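Local coordinates for transcription regulator AsnC/Lrp ligand binding domain-containing protein (Sulfolobus tokodaii, PDB 2ZBC) that probably senses amino acids as a stand-alone RAM (Lrp/AsnC ligand-binding) module, here with isoleucine bound, and may thereby influence transcription, at residues I5-T10 and G36-V41. Sequence-based numbering, arbitrary orientation.
With ILE (isoleucine), chain J.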
loop_
_atom_site.group_PDB
_atom_site.type_symbol
_atom_site.label_atom_id
_atom_site.label_comp_id
_atom_site.label_asym_id
_atom_site.label_seq_id
_atom_site.Cartn_x
_atom_site.Cartn_y
_atom_site.Cartn_z
ATOM N N ILE A 5 -18.463 6.194 1.679
ATOM C CA ILE A 5 -17.735 6.680 0.538
ATOM C C ILE A 5 -16.978 5.520 -0.034
ATOM O O ILE A 5 -16.270 4.840 0.729
ATOM C CB ILE A 5 -16.791 7.739 0.992
ATOM C CG1 ILE A 5 -17.493 8.945 1.580
ATOM C CG2 ILE A 5 -15.865 8.220 -0.176
ATOM C CD1 ILE A 5 -18.226 9.705 0.651
ATOM N N VAL A 6 -17.148 5.248 -1.350
ATOM C CA VAL A 6 -16.534 4.112 -1.988
ATOM C C VAL A 6 -15.494 4.592 -2.994
ATOM O O VAL A 6 -15.798 5.408 -3.858
ATOM C CB VAL A 6 -17.572 3.239 -2.709
ATOM C CG1 VAL A 6 -16.940 2.012 -3.268
ATOM C CG2 VAL A 6 -18.708 2.821 -1.727
ATOM N N LEU A 7 -14.278 4.103 -2.848
ATOM C CA LEU A 7 -13.187 4.432 -3.762
ATOM C C LEU A 7 -13.108 3.296 -4.816
ATOM O O LEU A 7 -12.977 2.103 -4.471
ATOM C CB LEU A 7 -11.857 4.552 -3.014
ATOM C CG LEU A 7 -11.899 5.513 -1.806
ATOM C CD1 LEU A 7 -10.663 5.454 -0.983
ATOM C CD2 LEU A 7 -12.179 6.916 -2.317
ATOM N N ILE A 8 -13.231 3.641 -6.083
ATOM C CA ILE A 8 -13.335 2.609 -7.120
ATOM C C ILE A 8 -12.087 2.675 -7.977
ATOM O O ILE A 8 -11.669 3.769 -8.342
ATOM C CB ILE A 8 -14.566 2.881 -7.949
ATOM C CG1 ILE A 8 -15.842 2.759 -7.089
ATOM C CG2 ILE A 8 -14.697 1.871 -9.044
ATOM C CD1 ILE A 8 -17.062 3.192 -7.849
ATOM N N ASN A 9 -11.531 1.520 -8.344
ATOM C CA ASN A 9 -10.520 1.436 -9.391
ATOM C C ASN A 9 -11.169 0.714 -10.502
ATOM O O ASN A 9 -11.819 -0.338 -10.283
ATOM C CB ASN A 9 -9.223 0.694 -8.986
ATOM C CG ASN A 9 -8.267 1.605 -8.185
ATOM O OD1 ASN A 9 -7.278 2.227 -8.720
ATOM N ND2 ASN A 9 -8.535 1.667 -6.901
ATOM N N THR A 10 -10.940 1.207 -11.718
ATOM C CA THR A 10 -11.509 0.564 -12.919
ATOM C C THR A 10 -10.397 -0.142 -13.712
ATOM O O THR A 10 -9.231 0.063 -13.432
ATOM C CB THR A 10 -12.161 1.588 -13.856
ATOM O OG1 THR A 10 -11.201 2.531 -14.352
ATOM C CG2 THR A 10 -13.173 2.429 -13.113
ATOM N N GLY A 36 -5.088 10.061 -9.173
ATOM C CA GLY A 36 -4.224 9.438 -8.191
ATOM C C GLY A 36 -4.538 7.972 -8.098
ATOM O O GLY A 36 -4.967 7.302 -9.047
ATOM N N VAL A 37 -4.235 7.432 -6.922
ATOM C CA VAL A 37 -4.260 5.982 -6.783
ATOM C C VAL A 37 -5.642 5.286 -6.957
ATOM O O VAL A 37 -5.720 4.108 -7.253
ATOM C CB VAL A 37 -3.478 5.569 -5.546
ATOM C CG1 VAL A 37 -4.210 5.787 -4.314
ATOM C CG2 VAL A 37 -2.990 4.105 -5.701
ATOM N N TYR A 38 -6.711 6.038 -6.798
ATOM C CA TYR A 38 -8.067 5.610 -7.109
ATOM C C TYR A 38 -8.603 6.439 -8.292
ATOM O O TYR A 38 -8.042 7.498 -8.646
ATOM C CB TYR A 38 -8.997 5.810 -5.839
ATOM C CG TYR A 38 -8.392 5.251 -4.606
ATOM C CD1 TYR A 38 -8.418 3.897 -4.352
ATOM C CD2 TYR A 38 -7.767 6.083 -3.683
ATOM C CE1 TYR A 38 -7.848 3.413 -3.244
ATOM C CE2 TYR A 38 -7.194 5.595 -2.569
ATOM C CZ TYR A 38 -7.221 4.255 -2.358
ATOM O OH TYR A 38 -6.554 3.805 -1.238
ATOM N N ASP A 39 -9.637 5.911 -8.934
ATOM C CA ASP A 39 -10.128 6.420 -10.166
ATOM C C ASP A 39 -11.456 7.106 -10.043
ATOM O O ASP A 39 -11.673 8.113 -10.752
ATOM C CB ASP A 39 -10.330 5.314 -11.116
ATOM C CG ASP A 39 -9.002 4.587 -11.429
ATOM O OD1 ASP A 39 -7.954 5.256 -11.349
ATOM O OD2 ASP A 39 -8.983 3.370 -11.689
ATOM N N ILE A 40 -12.329 6.583 -9.178
ATOM C CA ILE A 40 -13.619 7.236 -8.928
ATOM C C ILE A 40 -13.978 7.205 -7.445
ATOM O O ILE A 40 -13.670 6.231 -6.732
ATOM C CB ILE A 40 -14.722 6.462 -9.659
ATOM C CG1 ILE A 40 -14.505 6.426 -11.177
ATOM C CG2 ILE A 40 -16.103 6.950 -9.318
ATOM C CD1 ILE A 40 -15.507 5.608 -11.940
ATOM N N VAL A 41 -14.639 8.278 -6.990
ATOM C CA VAL A 41 -15.054 8.425 -5.578
ATOM C C VAL A 41 -16.549 8.555 -5.672
ATOM O O VAL A 41 -17.030 9.371 -6.406
ATOM C CB VAL A 41 -14.458 9.659 -4.885
ATOM C CG1 VAL A 41 -15.104 9.822 -3.501
ATOM C CG2 VAL A 41 -12.996 9.642 -4.841
HETATM N N ILE J . -6.748 7.726 -11.271
HETATM C CA ILE J . -6.152 7.598 -12.644
HETATM C C ILE J . -4.821 8.217 -12.741
HETATM O O ILE J . -4.469 8.953 -11.793
HETATM C CB ILE J . -7.098 8.111 -13.741
HETATM C CG1 ILE J . -7.188 9.650 -13.805
HETATM C CG2 ILE J . -8.415 7.470 -13.625
HETATM C CD1 ILE J . -7.984 10.169 -15.018
HETATM O OXT ILE J . -4.164 7.868 -13.731
#
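Asp39 bridges strand 3-10 and the bound isoleucine with its two carboxylate oxygens. OD2 takes the backbone N-H of Thr10 on its anti lone pair (Thr10 N to Asp39 OD2 2.9 Å, 165° at the hydrogen), and OD1 accepts from the ligand amino group, Asp39 OD1 to isoleucine N 2.7 Å. With CG anti to its own carbonyl carbon and beside its backbone N (chi1 -62°), the carboxylate turns one oxygen to Thr10 and the other to the ligand. An asparagine here would probably weaken the grip on the ligand's ammonium and leave Arg61 of a third subunit, now salt-bridged to OD2, without its countercharge. Gly36 supplies both N-H and C=O to the same isoleucine; Val34 O of the same chain, and Thr69 OG1 and Thr71 N of the third subunit, also hydrogen-bond it.

Beside this site, Leu7 lies over the Tyr38 ring: Leu7 CD1 sits 3.9 Å from the centroid of the Tyr38 ring and only 12° off the normal, evidence for a CH-pi contact, while Val37 CG1 lies against the opposite face nearer the rim. The Tyr38 hydroxyl shares a hydrogen bond with that of Tyr38 of a neighbouring subunit. Leu7 CD2 also runs alongside Val41 CG2 (3.8 Å), their side chains pointing the same way. On the other sheet face, Ile8 and Ile40 meet CB to CB at 4.0 Å, beneath helix 15-22.

Ile8 N donates to Ile40 O (2.7 Å), whereas Ile8 O receives two donors, Asp39 N and Ile40 N, each 3.0 Å away. Two residues facing one define a classic beta bulge, placed where strand 40-45 enters the antiparallel sheet of the RAM fold, beside the intersubunit isoleucine pocket, probably the effector site as in Lrp/AsnC relatives.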